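Local structure of Methylcobalamin\: coenzyme M methyltransferase (Methanosarcina mazei, 4AY7) at residues Phe13-Lys16 and Thr17-Leu20; Leu19-Leu23 and Lys24-Val28; Lys277-Glu280 and Val281-Thr284; Glu309-Glu312 and Ala313-Gly317. The protein catalyses, as a zinc-dependent TIM-barrel enzyme, transfer of the methyl group from a methylated corrinoid to coenzyme M in methanogenesis. All blocks are in the same frame, centred on the assembly; numbering follows the deposited sequence.

Interaction 1: residues Phe13-Lys16 and Thr17-Leu20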
loop_
_atom_site.group_PDB
_atom_site.type_symbol
_atom_site.label_atom_id
_atom_site.label_comp_id
_atom_site.label_asym_id
_atom_site.label_seq_id
_atom_site.Cartn_x
_atom_site.Cartn_y
_atom_site.Cartn_z
ATOM N N PHE A 13 19.438 -15.902 -3.826
ATOM C CA PHE A 13 18.231 -15.274 -3.345
ATOM C C PHE A 13 17.071 -15.861 -4.112
ATOM O O PHE A 13 17.221 -16.289 -5.248
ATOM C CB PHE A 13 18.249 -13.775 -3.571
ATOM C CG PHE A 13 19.191 -13.033 -2.672
ATOM C CD1 PHE A 13 18.787 -12.634 -1.392
ATOM C CD2 PHE A 13 20.469 -12.717 -3.096
ATOM C CE1 PHE A 13 19.641 -11.912 -0.572
ATOM C CE2 PHE A 13 21.340 -12.029 -2.268
ATOM C CZ PHE A 13 20.939 -11.635 -1.004
ATOM N N THR A 14 15.911 -15.885 -3.449
ATOM C CA THR A 14 14.597 -16.133 -4.042
ATOM C C THR A 14 13.930 -14.783 -4.145
ATOM O O THR A 14 14.404 -13.797 -3.578
ATOM C CB THR A 14 13.743 -17.095 -3.213
ATOM O OG1 THR A 14 13.398 -16.513 -1.944
ATOM C CG2 THR A 14 14.449 -18.394 -3.028
ATOM N N LEU A 15 12.831 -14.725 -4.888
ATOM C CA LEU A 15 12.146 -13.456 -5.004
ATOM C C LEU A 15 11.745 -12.970 -3.616
ATOM O O LEU A 15 11.752 -11.749 -3.390
ATOM C CB LEU A 15 10.892 -13.537 -5.872
ATOM C CG LEU A 15 11.021 -13.911 -7.350
ATOM C CD1 LEU A 15 9.599 -13.900 -7.950
ATOM C CD2 LEU A 15 12.087 -13.107 -8.121
ATOM N N LYS A 16 11.379 -13.898 -2.738
ATOM C CA LYS A 16 10.949 -13.560 -1.408
ATOM C C LYS A 16 12.112 -13.044 -0.558
ATOM O O LYS A 16 12.006 -11.980 0.048
ATOM C CB LYS A 16 10.212 -14.732 -0.678
ATOM C CG LYS A 16 9.972 -14.499 0.830
ATOM C CD LYS A 16 9.016 -15.468 1.483
ATOM C CE LYS A 16 9.544 -16.824 1.914
ATOM N NZ LYS A 16 8.331 -17.723 2.295
ATOM N N THR A 17 13.207 -13.801 -0.529
ATOM C CA THR A 17 14.387 -13.441 0.314
ATOM C C THR A 17 15.018 -12.134 -0.150
ATOM O O THR A 17 15.461 -11.336 0.685
ATOM C CB THR A 17 15.454 -14.519 0.483
ATOM O OG1 THR A 17 15.980 -14.846 -0.770
ATOM C CG2 THR A 17 15.017 -15.796 1.233
ATOM N N ARG A 18 15.021 -11.894 -1.455
ATOM C CA ARG A 18 15.575 -10.645 -2.000
ATOM C C ARG A 18 14.714 -9.481 -1.565
ATOM O O ARG A 18 15.245 -8.407 -1.230
ATOM C CB ARG A 18 15.657 -10.680 -3.511
ATOM C CG ARG A 18 16.264 -9.452 -4.143
ATOM C CD ARG A 18 16.309 -9.525 -5.645
ATOM N NE ARG A 18 17.191 -10.610 -6.126
ATOM C CZ ARG A 18 16.799 -11.702 -6.786
ATOM N NH1 ARG A 18 15.543 -11.927 -7.059
ATOM N NH2 ARG A 18 17.694 -12.591 -7.180
ATOM N N LEU A 19 13.373 -9.630 -1.680
ATOM C CA LEU A 19 12.500 -8.495 -1.318
ATOM C C LEU A 19 12.700 -8.089 0.129
ATOM O O LEU A 19 12.796 -6.910 0.457
ATOM C CB LEU A 19 10.995 -8.720 -1.644
ATOM C CG LEU A 19 10.042 -7.544 -1.341
ATOM C CD1 LEU A 19 10.503 -6.262 -2.052
ATOM C CD2 LEU A 19 8.566 -7.916 -1.644
ATOM N N LEU A 20 12.680 -9.065 1.007
ATOM C CA LEU A 20 12.806 -8.832 2.428
ATOM C C LEU A 20 14.205 -8.234 2.765
ATOM O O LEU A 20 14.352 -7.266 3.519
ATOM C CB LEU A 20 12.548 -10.180 3.165
ATOM C CG LEU A 20 11.101 -10.661 3.154
ATOM C CD1 LEU A 20 11.074 -12.023 3.816
ATOM C CD2 LEU A 20 10.135 -9.724 3.846
#
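Thr14 and Thr17 close a capping box at the start of helix 15-24, each side chain serving the other's backbone. Thr17 N donates to Thr14 OG1 (3.1 Å), with the hydrogen nearly in line at 170°, and Thr14 N donates in return to Thr17 OG1 (2.9 Å). Both hydroxyls sit between backbone N and carbonyl carbon (chi1 66° and 61°), which turns Thr14 OG1 forward onto Thr17 N and Thr17 OG1 back onto Thr14 N, and the two side chains cross at about a right angle. Behind the box the regular helical bonds begin with Arg18 N to Thr14 O (2.9 Å). Arg18 CB lies 3.4 Å from Thr14 O and also borders Phe13 CB. The chain then runs out with CG anti to the backbone N and bends at chi3, folding the guanidinium back toward residues 13-15, with Phe13 CB and Thr14 O over one face. NH2 approaches Phe13 CB (3.8 Å), whereas Leu15 CD2 meets NH1 at the edge. NE forms a salt bridge with Asp29. At the Phe13 ring, Thr17 OG1 comes to the edge, 3.6 Å from CD1. Farther round the helix, Lys16 CG lies beside Leu20 CD1, the chain bends at chi3, and NZ hydrogen-bonds to Pro146 O, while Leu19 and Leu20 rest on Val206 of strand 206-210.

Interaction 2: residues Leu19-Leu23 and Lys24-Val28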
loop_
_atom_site.group_PDB
_atom_site.type_symbol
_atom_site.label_atom_id
_atom_site.label_comp_id
_atom_site.label_asym_id
_atom_site.label_seq_id
_atom_site.Cartn_x
_atom_site.Cartn_y
_atom_site.Cartn_z
ATOM N N LEU A 19 13.373 -9.630 -1.680
ATOM C CA LEU A 19 12.500 -8.495 -1.318
ATOM C C LEU A 19 12.700 -8.089 0.129
ATOM O O LEU A 19 12.796 -6.910 0.457
ATOM C CB LEU A 19 10.995 -8.720 -1.644
ATOM C CG LEU A 19 10.042 -7.544 -1.341
ATOM C CD1 LEU A 19 10.503 -6.262 -2.052
ATOM C CD2 LEU A 19 8.566 -7.916 -1.644
ATOM N N LEU A 20 12.680 -9.065 1.007
ATOM C CA LEU A 20 12.806 -8.832 2.428
ATOM C C LEU A 20 14.205 -8.234 2.765
ATOM O O LEU A 20 14.352 -7.266 3.519
ATOM C CB LEU A 20 12.548 -10.180 3.165
ATOM C CG LEU A 20 11.101 -10.661 3.154
ATOM C CD1 LEU A 20 11.074 -12.023 3.816
ATOM C CD2 LEU A 20 10.135 -9.724 3.846
ATOM N N ALA A 21 15.227 -8.798 2.170
ATOM C CA ALA A 21 16.617 -8.245 2.324
ATOM C C ALA A 21 16.678 -6.791 1.860
ATOM O O ALA A 21 17.163 -5.866 2.601
ATOM C CB ALA A 21 17.632 -9.119 1.591
ATOM N N ALA A 22 16.124 -6.538 0.691
ATOM C CA ALA A 22 16.077 -5.157 0.180
ATOM C C ALA A 22 15.436 -4.141 1.059
ATOM O O ALA A 22 15.944 -3.033 1.230
ATOM C CB ALA A 22 15.482 -5.118 -1.231
ATOM N N LEU A 23 14.244 -4.507 1.581
ATOM C CA LEU A 23 13.491 -3.641 2.436
ATOM C C LEU A 23 14.213 -3.439 3.757
ATOM O O LEU A 23 14.199 -2.349 4.310
ATOM C CB LEU A 23 12.027 -4.142 2.627
ATOM C CG LEU A 23 11.127 -4.081 1.401
ATOM C CD1 LEU A 23 9.796 -4.872 1.550
ATOM C CD2 LEU A 23 10.946 -2.575 1.037
ATOM N N LYS A 24 14.836 -4.468 4.278
ATOM C CA LYS A 24 15.560 -4.299 5.516
ATOM C C LYS A 24 16.909 -3.583 5.355
ATOM O O LYS A 24 17.505 -3.160 6.355
ATOM C CB LYS A 24 15.794 -5.642 6.132
ATOM C CG LYS A 24 14.544 -6.317 6.650
ATOM C CD LYS A 24 15.031 -7.503 7.462
ATOM C CE LYS A 24 13.977 -8.572 7.649
ATOM N NZ LYS A 24 14.665 -9.803 8.144
ATOM N N GLY A 25 17.381 -3.409 4.136
ATOM C CA GLY A 25 18.699 -2.749 3.924
ATOM C C GLY A 25 19.869 -3.690 4.016
ATOM O O GLY A 25 21.027 -3.261 4.177
ATOM N N GLU A 26 19.608 -4.969 3.905
ATOM C CA GLU A 26 20.676 -5.953 3.817
ATOM C C GLU A 26 21.191 -6.071 2.404
ATOM O O GLU A 26 20.477 -5.713 1.429
ATOM C CB GLU A 26 20.090 -7.267 4.280
ATOM C CG GLU A 26 19.659 -7.211 5.731
ATOM C CD GLU A 26 18.857 -8.412 6.130
ATOM O OE1 GLU A 26 18.332 -9.053 5.211
ATOM O OE2 GLU A 26 18.739 -8.728 7.343
ATOM N N PRO A 27 22.441 -6.602 2.227
ATOM C CA PRO A 27 22.922 -6.629 0.844
ATOM C C PRO A 27 22.116 -7.560 -0.060
ATOM O O PRO A 27 21.644 -8.626 0.359
ATOM C CB PRO A 27 24.382 -7.112 0.949
ATOM C CG PRO A 27 24.766 -6.857 2.363
ATOM C CD PRO A 27 23.504 -6.982 3.173
ATOM N N VAL A 28 21.931 -7.108 -1.272
ATOM C CA VAL A 28 21.320 -7.936 -2.289
ATOM C C VAL A 28 22.111 -7.970 -3.571
ATOM O O VAL A 28 22.954 -7.085 -3.828
ATOM C CB VAL A 28 19.901 -7.424 -2.616
ATOM C CG1 VAL A 28 18.992 -7.599 -1.436
ATOM C CG2 VAL A 28 19.984 -5.977 -3.072
#
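A Schellman motif ends helix 15-24, with Gly25 as its C-prime residue. Glu26 N reaches back to Ala21 O (2.9 Å), and inside that longer link Gly25 N makes a weak bond to Ala22 O (3.3 Å). Gly25 adopts a positive phi of 85°, which turns the chain out of the helix and at which a CB would press on the preceding carbonyl oxygen. Before it, Lys24 N donates to Leu20 O (2.9 Å). The same carbonyl oxygen is flanked by the aliphatic start of the Lys24 side chain, whose CG lies 3.3 Å from Leu20 O before the extended chain leads away. In the TIM barrel the helix lies across the starts of several strands: Leu20 and Leu23 touch Val206 and Val242, and Leu23 also Val244 and Val320, while Leu23 O accepts from Arg287 NE. On another side the departing chain folds back over Ala21. Val28 CG1, placed anti to its own carbonyl carbon (chi1 -66°), packs against Ala21 CB (3.7 Å) and also approaches Ala22 N and, more distantly, Ala22 CB. Glu26 comes to the same methyl group of Ala21 from the turn: its extended chain carries OE1 to 3.5 Å from Ala21 CA, with Ala21 CB slightly farther off.

Interaction 3: residues Lys277-Glu280 and Val281-Thr284; sequences KGKE and VIGT
Lys279 O accepts from Gly283 N (2.9 Å), the last of three successive i to i+4 bonds that finish helix 275-282. The helix is the crossover of a beta-alpha-beta unit between strands 265-267 and 287-292 of the TIM barrel. Gly283 then leaves helical geometry with a positive phi of 70°. One residue earlier, Ile282 N bonds to Gly278 O (3.1 Å), an oxygen that the branched side chain of Ile282 also crowds with carbon: CG2 stands 3.4 Å from Gly278 O and CG1 slightly farther. CG1 lies between backbone N and carbonyl carbon (chi1 78°), which brings both branches over that carbonyl. Beyond it, Ile282 packs on Leu255, Ala259 and Leu288. Val281 N bonds to Lys277 O (3.1 Å). Lys279 leaves the helix on another side, its chain curled by three successive torsions near -70°, and its NZ forms a salt bridge with Asp319, a magnesium-binding residue in a structure of this protein; a magnesium ion of this model lies about 4 Å, nearest atoms, from the Lys279 side chain. Val281 reaches Leu255 and Ser256 of helix 252-259, while its CG2 lies 3.6 Å from Lys277 O.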
loop_
_atom_site.group_PDB
_atom_site.type_symbol
_atom_site.label_atom_id
_atom_site.label_comp_id
_atom_site.label_asym_id
_atom_site.label_seq_id
_atom_site.Cartn_x
_atom_site.Cartn_y
_atom_site.Cartn_z
ATOM N N LYS A 277 17.348 12.256 -4.076
ATOM C CA LYS A 277 17.063 13.274 -3.130
ATOM C C LYS A 277 16.346 12.615 -1.922
ATOM O O LYS A 277 16.695 12.861 -0.710
ATOM C CB LYS A 277 16.228 14.375 -3.752
ATOM C CG LYS A 277 15.750 15.386 -2.734
ATOM C CD LYS A 277 14.757 16.393 -3.325
ATOM C CE LYS A 277 14.941 17.753 -2.599
ATOM N NZ LYS A 277 13.783 18.700 -2.614
ATOM N N GLY A 278 15.357 11.774 -2.221
ATOM C CA GLY A 278 14.675 11.059 -1.154
ATOM C C GLY A 278 15.635 10.281 -0.251
ATOM O O GLY A 278 15.476 10.271 1.005
ATOM N N LYS A 279 16.626 9.613 -0.864
ATOM C CA LYS A 279 17.606 8.799 -0.094
ATOM C C LYS A 279 18.434 9.689 0.808
ATOM O O LYS A 279 18.812 9.283 1.913
ATOM C CB LYS A 279 18.481 7.909 -1.005
ATOM C CG LYS A 279 17.716 6.808 -1.715
ATOM C CD LYS A 279 17.358 5.616 -0.792
ATOM C CE LYS A 279 18.635 4.821 -0.546
ATOM N NZ LYS A 279 18.398 3.699 0.359
ATOM N N GLU A 280 18.726 10.912 0.359
ATOM C CA GLU A 280 19.488 11.865 1.166
ATOM C C GLU A 280 18.724 12.268 2.422
ATOM O O GLU A 280 19.314 12.369 3.502
ATOM C CB GLU A 280 19.891 13.136 0.404
ATOM C CG GLU A 280 21.061 12.967 -0.606
ATOM C CD GLU A 280 21.446 14.298 -1.316
ATOM O OE1 GLU A 280 21.157 15.389 -0.715
ATOM O OE2 GLU A 280 22.020 14.272 -2.462
ATOM N N VAL A 281 17.409 12.480 2.265
ATOM C CA VAL A 281 16.546 12.877 3.398
ATOM C C VAL A 281 16.428 11.746 4.417
ATOM O O VAL A 281 16.611 11.963 5.613
ATOM C CB VAL A 281 15.174 13.349 2.930
ATOM C CG1 VAL A 281 14.242 13.582 4.130
ATOM C CG2 VAL A 281 15.279 14.582 2.069
ATOM N N ILE A 282 16.196 10.539 3.967
ATOM C CA ILE A 282 15.938 9.475 4.875
ATOM C C ILE A 282 17.149 8.777 5.419
ATOM O O ILE A 282 17.054 8.193 6.496
ATOM C CB ILE A 282 14.896 8.445 4.282
ATOM C CG1 ILE A 282 15.542 7.511 3.263
ATOM C CG2 ILE A 282 13.679 9.202 3.738
ATOM C CD1 ILE A 282 14.580 6.554 2.567
ATOM N N GLY A 283 18.306 8.836 4.726
ATOM C CA GLY A 283 19.562 8.462 5.352
ATOM C C GLY A 283 19.567 6.971 5.564
ATOM O O GLY A 283 19.321 6.206 4.627
ATOM N N THR A 284 19.884 6.536 6.757
ATOM C CA THR A 284 19.970 5.086 7.062
ATOM C C THR A 284 18.634 4.571 7.726
ATOM O O THR A 284 18.466 3.415 8.040
ATOM C CB THR A 284 21.144 4.875 8.053
ATOM O OG1 THR A 284 20.794 5.408 9.342
ATOM C CG2 THR A 284 22.407 5.630 7.566
#

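Interaction 4: residues Glu309-Glu312 and Ala313-Gly317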
loop_
_atom_site.group_PDB
_atom_site.type_symbol
_atom_site.label_atom_id
_atom_site.label_comp_id
_atom_site.label_asym_id
_atom_site.label_seq_id
_atom_site.Cartn_x
_atom_site.Cartn_y
_atom_site.Cartn_z
ATOM N N GLU A 309 12.954 6.480 -16.828
ATOM C CA GLU A 309 12.675 6.965 -15.481
ATOM C C GLU A 309 12.970 5.888 -14.468
ATOM O O GLU A 309 13.405 6.222 -13.381
ATOM C CB GLU A 309 11.220 7.488 -15.366
ATOM C CG GLU A 309 11.089 8.762 -16.222
ATOM C CD GLU A 309 9.643 9.289 -16.289
ATOM O OE1 GLU A 309 8.793 8.844 -15.456
ATOM O OE2 GLU A 309 9.360 10.142 -17.205
ATOM N N ALA A 310 12.751 4.614 -14.823
ATOM C CA ALA A 310 13.179 3.458 -14.015
ATOM C C ALA A 310 14.681 3.457 -13.774
ATOM O O ALA A 310 15.203 3.389 -12.612
ATOM C CB ALA A 310 12.768 2.142 -14.662
ATOM N N LYS A 311 15.407 3.556 -14.890
ATOM C CA LYS A 311 16.861 3.625 -14.860
ATOM C C LYS A 311 17.362 4.746 -13.947
ATOM O O LYS A 311 18.247 4.526 -13.125
ATOM C CB LYS A 311 17.407 3.844 -16.285
ATOM C CG LYS A 311 18.914 3.766 -16.424
ATOM C CD LYS A 311 19.377 3.999 -17.887
ATOM C CE LYS A 311 20.893 3.957 -18.078
ATOM N NZ LYS A 311 21.336 3.831 -19.541
ATOM N N GLU A 312 16.799 5.929 -14.099
ATOM C CA GLU A 312 17.077 7.016 -13.197
ATOM C C GLU A 312 16.868 6.689 -11.674
ATOM O O GLU A 312 17.716 7.032 -10.873
ATOM C CB GLU A 312 16.310 8.267 -13.590
ATOM C CG GLU A 312 16.786 9.457 -12.817
ATOM C CD GLU A 312 16.480 10.798 -13.464
ATOM O OE1 GLU A 312 16.137 10.860 -14.695
ATOM O OE2 GLU A 312 16.630 11.816 -12.691
ATOM N N ALA A 313 15.743 6.094 -11.278
ATOM C CA ALA A 313 15.557 5.634 -9.927
ATOM C C ALA A 313 16.595 4.603 -9.461
ATOM O O ALA A 313 17.162 4.713 -8.346
ATOM C CB ALA A 313 14.137 5.104 -9.748
ATOM N N LEU A 314 16.926 3.651 -10.328
ATOM C CA LEU A 314 17.948 2.687 -10.005
ATOM C C LEU A 314 19.302 3.362 -9.773
ATOM O O LEU A 314 19.968 3.056 -8.780
ATOM C CB LEU A 314 18.073 1.605 -11.091
ATOM C CG LEU A 314 16.827 0.711 -11.222
ATOM C CD1 LEU A 314 16.871 -0.101 -12.537
ATOM C CD2 LEU A 314 16.856 -0.202 -10.015
ATOM N N GLU A 315 19.673 4.282 -10.654
ATOM C CA GLU A 315 20.953 4.998 -10.519
ATOM C C GLU A 315 21.007 5.857 -9.257
ATOM O O GLU A 315 22.078 6.020 -8.623
ATOM C CB GLU A 315 21.168 5.862 -11.767
ATOM C CG GLU A 315 21.416 4.983 -12.965
ATOM C CD GLU A 315 21.704 5.801 -14.183
ATOM O OE1 GLU A 315 21.147 6.951 -14.193
ATOM O OE2 GLU A 315 22.410 5.271 -15.080
ATOM N N GLY A 316 19.823 6.303 -8.856
ATOM C CA GLY A 316 19.579 7.171 -7.737
ATOM C C GLY A 316 19.566 6.431 -6.439
ATOM O O GLY A 316 19.477 7.057 -5.363
ATOM N N GLY A 317 19.602 5.116 -6.506
ATOM C CA GLY A 317 19.666 4.273 -5.323
ATOM C C GLY A 317 18.381 3.728 -4.710
ATOM O O GLY A 317 18.373 3.298 -3.533
#
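Lys311 and Glu315, one turn apart in the last turns of helix 303-315, cross at a slant on its exposed side. A Schellman motif follows, with Gly317 at positive phi. Lys311 has CG anti to the backbone N (chi1 -173°) and is fully extended, whereas Glu315 has CG anti to its carbonyl carbon (chi1 -69°), which lays the acid back along the preceding turn. The carboxylate therefore meets the lysine's shaft: OE2 is 3.6 Å from Lys311 CE, while Lys311 NZ stays 4.8 Å from Glu315 OE2, so the opposite charges probably attract without direct contact. On the way, Glu315 CG passes 3.2 Å from Lys311 O, the oxygen that accepts Glu315 N. On the buried side Leu314 CG covers Ala310 O, to which Leu314 N donates (2.9 Å). Leu314 and Glu315 both touch Phe346 of helix 333-346, and Ala310 packs on Ala342. Glu309 OE1 hydrogen-bonds with Thr297 OG1. In the final turn Gly316 N makes a weak bond to Glu312 O (3.0 Å), and Gly317 N reaches Leu314 O at 3.1 Å.

Overall arrangement
All four contacts are local, lying on three helices of one TIM barrel. Interactions 1 and 2 share helix 15-24, Leu19 and Leu20: the first holds its start, the second its end, with centres 8 Å apart, and Phe13 CZ packs against Pro27 O at 3.4 Å. Interactions 3 and 4 come much later in the chain, on helices 275-282 and 303-315, separated by strand 287-292 and the short helix 294-298. Their centres lie 14 Å apart, and Lys279 CE meets Gly317 O at 3.4 Å. Interaction 2 is about 16 Å and 17 Å, centre to centre, from interactions 3 and 4. The last turns of these three helices thus converge on the region of Asp319 and the magnesium ion, Lys279 closest.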